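Local coordinates for protein beta-N-acetylhexosaminidase (Arthrobacter aurescens, PDB 3RCN) that probably hydrolyses terminal non-reducing N-acetyl-D-hexosamine residues from N-acetyl-beta-D-hexosaminides, as a member of glycosyl hydrolase family 20, at residues P14-D27 with E123-R137. Numbering follows the deposited sequence.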
loop_
_atom_site.group_PDB
_atom_site.type_symbol
_atom_site.label_atom_id
_atom_site.label_comp_id
_atom_site.label_asym_id
_atom_site.label_seq_id
_atom_site.Cartn_x
_atom_site.Cartn_y
_atom_site.Cartn_z
ATOM N N PRO A 14 26.666 -11.741 0.508
ATOM C CA PRO A 14 27.782 -10.785 0.567
ATOM C C PRO A 14 29.040 -11.390 -0.043
ATOM O O PRO A 14 29.106 -12.601 -0.237
ATOM C CB PRO A 14 27.999 -10.573 2.070
ATOM C CG PRO A 14 26.892 -11.304 2.758
ATOM C CD PRO A 14 26.395 -12.342 1.821
ATOM N N TRP A 15 30.032 -10.565 -0.349
ATOM C CA TRP A 15 31.233 -11.083 -0.991
ATOM C C TRP A 15 32.103 -11.935 -0.067
ATOM O O TRP A 15 32.569 -12.998 -0.476
ATOM C CB TRP A 15 32.015 -9.972 -1.687
ATOM C CG TRP A 15 31.441 -9.664 -3.036
ATOM C CD1 TRP A 15 30.174 -9.222 -3.306
ATOM C CD2 TRP A 15 32.100 -9.785 -4.302
ATOM N NE1 TRP A 15 30.011 -9.058 -4.662
ATOM C CE2 TRP A 15 31.177 -9.394 -5.294
ATOM C CE3 TRP A 15 33.382 -10.181 -4.692
ATOM C CZ2 TRP A 15 31.494 -9.390 -6.647
ATOM C CZ3 TRP A 15 33.698 -10.174 -6.041
ATOM C CH2 TRP A 15 32.758 -9.783 -7.002
ATOM N N SER A 16 32.315 -11.487 1.169
ATOM C CA SER A 16 32.963 -12.337 2.181
ATOM C C SER A 16 32.231 -12.331 3.526
ATOM O O SER A 16 31.766 -11.292 3.997
ATOM C CB SER A 16 34.438 -11.965 2.367
ATOM O OG SER A 16 34.578 -10.729 3.045
ATOM N N PHE A 17 32.125 -13.504 4.140
ATOM C CA PHE A 17 31.394 -13.653 5.400
ATOM C C PHE A 17 32.102 -14.611 6.354
ATOM O O PHE A 17 32.487 -15.709 5.962
ATOM C CB PHE A 17 29.976 -14.150 5.113
ATOM C CG PHE A 17 29.164 -14.451 6.347
ATOM C CD1 PHE A 17 29.199 -15.714 6.931
ATOM C CD2 PHE A 17 28.345 -13.484 6.912
ATOM C CE1 PHE A 17 28.434 -16.007 8.072
ATOM C CE2 PHE A 17 27.590 -13.767 8.052
ATOM C CZ PHE A 17 27.638 -15.033 8.630
ATOM N N SER A 18 32.268 -14.192 7.605
ATOM C CA SER A 18 32.795 -15.065 8.657
ATOM C C SER A 18 32.017 -14.916 9.960
ATOM O O SER A 18 31.775 -13.804 10.427
ATOM C CB SER A 18 34.271 -14.770 8.921
ATOM O OG SER A 18 34.679 -15.336 10.160
ATOM N N ALA A 19 31.633 -16.034 10.561
ATOM C CA ALA A 19 30.912 -15.979 11.828
ATOM C C ALA A 19 31.867 -16.061 13.011
ATOM O O ALA A 19 32.799 -16.867 13.020
ATOM C CB ALA A 19 29.866 -17.083 11.907
ATOM N N GLY A 20 31.648 -15.202 13.998
ATOM C CA GLY A 20 32.368 -15.292 15.251
ATOM C C GLY A 20 31.606 -16.187 16.209
ATOM O O GLY A 20 30.806 -17.029 15.795
ATOM N N THR A 21 31.840 -16.003 17.498
ATOM C CA THR A 21 31.151 -16.815 18.485
ATOM C C THR A 21 30.133 -15.986 19.254
ATOM O O THR A 21 30.427 -14.877 19.695
ATOM C CB THR A 21 32.146 -17.470 19.458
ATOM O OG1 THR A 21 33.069 -18.276 18.718
ATOM C CG2 THR A 21 31.415 -18.344 20.473
ATOM N N GLY A 22 28.928 -16.526 19.394
ATOM C CA GLY A 22 27.914 -15.897 20.215
ATOM C C GLY A 22 27.029 -14.863 19.539
ATOM O O GLY A 22 26.941 -14.776 18.307
ATOM N N GLU A 23 26.371 -14.075 20.388
ATOM C CA GLU A 23 25.366 -13.097 19.998
ATOM C C GLU A 23 25.555 -11.834 20.831
ATOM O O GLU A 23 25.710 -11.909 22.052
ATOM C CB GLU A 23 23.965 -13.654 20.273
ATOM C CG GLU A 23 23.629 -14.962 19.563
ATOM C CD GLU A 23 22.714 -14.765 18.353
ATOM O OE1 GLU A 23 22.043 -13.714 18.268
ATOM O OE2 GLU A 23 22.663 -15.660 17.479
ATOM N N LEU A 24 25.550 -10.676 20.183
ATOM C CA LEU A 24 25.518 -9.411 20.907
ATOM C C LEU A 24 24.064 -9.026 21.085
ATOM O O LEU A 24 23.297 -9.041 20.119
ATOM C CB LEU A 24 26.244 -8.314 20.136
ATOM C CG LEU A 24 26.071 -6.912 20.716
ATOM C CD1 LEU A 24 26.910 -6.748 21.961
ATOM C CD2 LEU A 24 26.467 -5.881 19.689
ATOM N N GLU A 25 23.682 -8.704 22.318
ATOM C CA GLU A 25 22.299 -8.359 22.620
ATOM C C GLU A 25 22.093 -6.856 22.588
ATOM O O GLU A 25 22.851 -6.098 23.199
ATOM C CB GLU A 25 21.889 -8.889 23.995
ATOM C CG GLU A 25 21.057 -10.160 23.957
ATOM C CD GLU A 25 21.799 -11.348 24.537
ATOM O OE1 GLU A 25 22.098 -12.297 23.778
ATOM O OE2 GLU A 25 22.086 -11.329 25.755
ATOM N N LEU A 26 21.053 -6.436 21.875
ATOM C CA LEU A 26 20.686 -5.032 21.802
ATOM C C LEU A 26 19.446 -4.794 22.633
ATOM O O LEU A 26 18.420 -5.424 22.418
ATOM C CB LEU A 26 20.387 -4.629 20.365
ATOM C CG LEU A 26 21.402 -4.978 19.285
ATOM C CD1 LEU A 26 20.833 -4.545 17.959
ATOM C CD2 LEU A 26 22.741 -4.318 19.546
ATOM N N ASP A 27 19.553 -3.877 23.586
ATOM C CA ASP A 27 18.430 -3.496 24.427
ATOM C C ASP A 27 17.772 -2.223 23.901
ATOM O O ASP A 27 18.173 -1.678 22.881
ATOM C CB ASP A 27 18.898 -3.296 25.866
ATOM C CG ASP A 27 20.141 -2.452 25.951
ATOM O OD1 ASP A 27 20.060 -1.249 25.629
ATOM O OD2 ASP A 27 21.202 -2.987 26.338
ATOM N N GLU A 123 12.411 -7.442 24.503
ATOM C CA GLU A 123 13.194 -7.391 25.739
ATOM C C GLU A 123 14.657 -7.314 25.339
ATOM O O GLU A 123 15.416 -6.467 25.820
ATOM C CB GLU A 123 12.936 -8.615 26.619
ATOM C CG GLU A 123 11.495 -8.760 27.089
ATOM C CD GLU A 123 10.967 -7.509 27.780
ATOM O OE1 GLU A 123 11.779 -6.759 28.370
ATOM O OE2 GLU A 123 9.740 -7.274 27.726
ATOM N N GLY A 124 15.032 -8.191 24.419
ATOM C CA GLY A 124 16.294 -8.053 23.734
ATOM C C GLY A 124 16.187 -8.670 22.358
ATOM O O GLY A 124 15.354 -9.547 22.100
ATOM N N TRP A 125 17.032 -8.188 21.458
ATOM C CA TRP A 125 17.192 -8.821 20.171
ATOM C C TRP A 125 18.637 -9.201 20.137
ATOM O O TRP A 125 19.452 -8.637 20.861
ATOM C CB TRP A 125 16.902 -7.865 19.029
ATOM C CG TRP A 125 15.508 -7.371 18.945
ATOM C CD1 TRP A 125 14.729 -6.944 19.969
ATOM C CD2 TRP A 125 14.717 -7.247 17.757
ATOM N NE1 TRP A 125 13.493 -6.554 19.497
ATOM C CE2 TRP A 125 13.462 -6.737 18.140
ATOM C CE3 TRP A 125 14.950 -7.519 16.407
ATOM C CZ2 TRP A 125 12.441 -6.489 17.221
ATOM C CZ3 TRP A 125 13.935 -7.273 15.497
ATOM C CH2 TRP A 125 12.700 -6.761 15.908
ATOM N N SER A 126 18.972 -10.161 19.299
ATOM C CA SER A 126 20.356 -10.547 19.202
ATOM C C SER A 126 20.880 -10.538 17.777
ATOM O O SER A 126 20.221 -11.016 16.853
ATOM C CB SER A 126 20.553 -11.904 19.850
ATOM O OG SER A 126 20.345 -11.783 21.237
ATOM N N VAL A 127 22.070 -9.974 17.617
ATOM C CA VAL A 127 22.809 -10.061 16.369
ATOM C C VAL A 127 23.959 -11.042 16.534
ATOM O O VAL A 127 24.825 -10.846 17.381
ATOM C CB VAL A 127 23.400 -8.701 15.972
ATOM C CG1 VAL A 127 22.533 -8.028 14.930
ATOM C CG2 VAL A 127 23.561 -7.819 17.200
ATOM N N PRO A 128 23.969 -12.115 15.732
ATOM C CA PRO A 128 25.106 -13.037 15.781
ATOM C C PRO A 128 26.402 -12.280 15.503
ATOM O O PRO A 128 26.379 -11.332 14.729
ATOM C CB PRO A 128 24.804 -14.029 14.651
ATOM C CG PRO A 128 23.742 -13.380 13.816
ATOM C CD PRO A 128 22.960 -12.521 14.741
ATOM N N ARG A 129 27.505 -12.669 16.132
ATOM C CA ARG A 129 28.749 -11.950 15.908
ATOM C C ARG A 129 29.375 -12.412 14.604
ATOM O O ARG A 129 29.678 -13.591 14.437
ATOM C CB ARG A 129 29.710 -12.117 17.087
ATOM C CG ARG A 129 29.263 -11.366 18.336
ATOM C CD ARG A 129 30.377 -11.250 19.363
ATOM N NE ARG A 129 29.930 -10.556 20.568
ATOM C CZ ARG A 129 29.227 -11.134 21.544
ATOM N NH1 ARG A 129 28.882 -12.414 21.448
ATOM N NH2 ARG A 129 28.859 -10.437 22.617
ATOM N N VAL A 130 29.547 -11.472 13.678
ATOM C CA VAL A 130 30.087 -11.774 12.356
ATOM C C VAL A 130 30.973 -10.652 11.836
ATOM O O VAL A 130 30.942 -9.521 12.331
ATOM C CB VAL A 130 28.974 -11.974 11.305
ATOM C CG1 VAL A 130 28.050 -13.089 11.706
ATOM C CG2 VAL A 130 28.200 -10.683 11.103
ATOM N N SER A 131 31.763 -10.980 10.822
ATOM C CA SER A 131 32.484 -9.983 10.052
ATOM C C SER A 131 32.041 -10.139 8.610
ATOM O O SER A 131 32.119 -11.236 8.049
ATOM C CB SER A 131 33.991 -10.212 10.156
ATOM O OG SER A 131 34.357 -10.599 11.469
ATOM N N VAL A 132 31.561 -9.051 8.014
ATOM C CA VAL A 132 31.156 -9.065 6.612
ATOM C C VAL A 132 31.870 -7.984 5.810
ATOM O O VAL A 132 32.008 -6.852 6.262
ATOM C CB VAL A 132 29.643 -8.856 6.457
ATOM C CG1 VAL A 132 29.227 -9.041 4.996
ATOM C CG2 VAL A 132 28.881 -9.792 7.359
ATOM N N GLU A 133 32.316 -8.341 4.613
ATOM C CA GLU A 133 32.864 -7.364 3.675
ATOM C C GLU A 133 32.145 -7.486 2.342
ATOM O O GLU A 133 32.063 -8.577 1.772
ATOM C CB GLU A 133 34.371 -7.551 3.503
ATOM C CG GLU A 133 35.178 -7.068 4.695
ATOM C CD GLU A 133 36.640 -7.459 4.618
ATOM O OE1 GLU A 133 37.127 -7.722 3.495
ATOM O OE2 GLU A 133 37.297 -7.507 5.685
ATOM N N ASP A 134 31.626 -6.363 1.848
ATOM C CA ASP A 134 30.665 -6.407 0.759
ATOM C C ASP A 134 30.768 -5.236 -0.219
ATOM O O ASP A 134 30.991 -4.094 0.186
ATOM C CB ASP A 134 29.256 -6.445 1.352
ATOM C CG ASP A 134 28.302 -7.277 0.527
ATOM O OD1 ASP A 134 28.708 -7.750 -0.554
ATOM O OD2 ASP A 134 27.147 -7.454 0.961
ATOM N N LYS A 135 30.609 -5.537 -1.508
ATOM C CA LYS A 135 30.496 -4.535 -2.562
ATOM C C LYS A 135 29.576 -5.050 -3.672
ATOM O O LYS A 135 29.346 -6.253 -3.771
ATOM C CB LYS A 135 31.876 -4.157 -3.117
ATOM C CG LYS A 135 32.367 -5.025 -4.272
ATOM C CD LYS A 135 32.852 -6.395 -3.820
ATOM C CE LYS A 135 34.336 -6.571 -4.121
ATOM N NZ LYS A 135 34.673 -6.207 -5.539
ATOM N N PRO A 136 29.003 -4.144 -4.478
ATOM C CA PRO A 136 28.233 -4.581 -5.650
ATOM C C PRO A 136 29.106 -5.074 -6.816
ATOM O O PRO A 136 30.145 -4.481 -7.097
ATOM C CB PRO A 136 27.475 -3.313 -6.062
ATOM C CG PRO A 136 28.330 -2.197 -5.602
ATOM C CD PRO A 136 29.009 -2.679 -4.331
ATOM N N ARG A 137 28.662 -6.133 -7.492
ATOM C CA ARG A 137 29.294 -6.604 -8.713
ATOM C C ARG A 137 29.002 -5.637 -9.843
ATOM O O ARG A 137 29.915 -5.203 -10.528
ATOM C CB ARG A 137 28.788 -7.991 -9.092
ATOM C CG ARG A 137 29.207 -8.435 -10.479
ATOM C CD ARG A 137 28.597 -9.785 -10.830
ATOM N NE ARG A 137 29.129 -10.298 -12.090
ATOM C CZ ARG A 137 28.556 -11.247 -12.828
ATOM N NH1 ARG A 137 27.413 -11.805 -12.442
ATOM N NH2 ARG A 137 29.125 -11.637 -13.959
#
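One face of the Trp15 indole carries the aliphatic part of Lys135, whose CD sits 3.6 Å from the centroid of the five-membered ring in a CH-pi contact. Bends along the lysine chain fold it over the indole, bringing NZ to 4.2 Å from the centroid of the six-membered ring of Trp15, a cation-pi contact over the same face. At the ring edge, Arg137 CB lies in the indole plane beside CZ2, while Trp15 NE1 donates a hydrogen bond to Trp483 O. The backbone N of Trp15 donates a hydrogen bond to Asp134 OD1 (3.1 Å) from above the carboxylate plane, and that oxygen also accepts from Trp483 NE1. With an alanine in place of Trp15, Lys135 would probably lose the surface its chain lies on and Trp483 O its indole donor.

At the bulge, the Arg129 guanidinium has Leu24 N over one face and Gly22 CA at its edge; its extended chain lets NH1 make a weak hydrogen bond to Thr21 O (3.4 Å). Phe17 has CG anti to the backbone N (chi1 175°), which carries its ring to Val130 CG1, 3.7 Å from CZ, and to Val132 CG2, beside CD2. Ser126 OG donates to the anti lone pair of Glu25 OE1.

Paired backbone bonds, Ser18 with Ser131 and Leu24 with Val127 among them, flank a beta bulge that shifts the register by two. This antiparallel ladder joins strand 16-26, at one edge of the mixed, helix-backed sheet of the N-terminal family 20 domain, to 125-134, with Trp15 and Asp134 tying its end to the catalytic barrel domain.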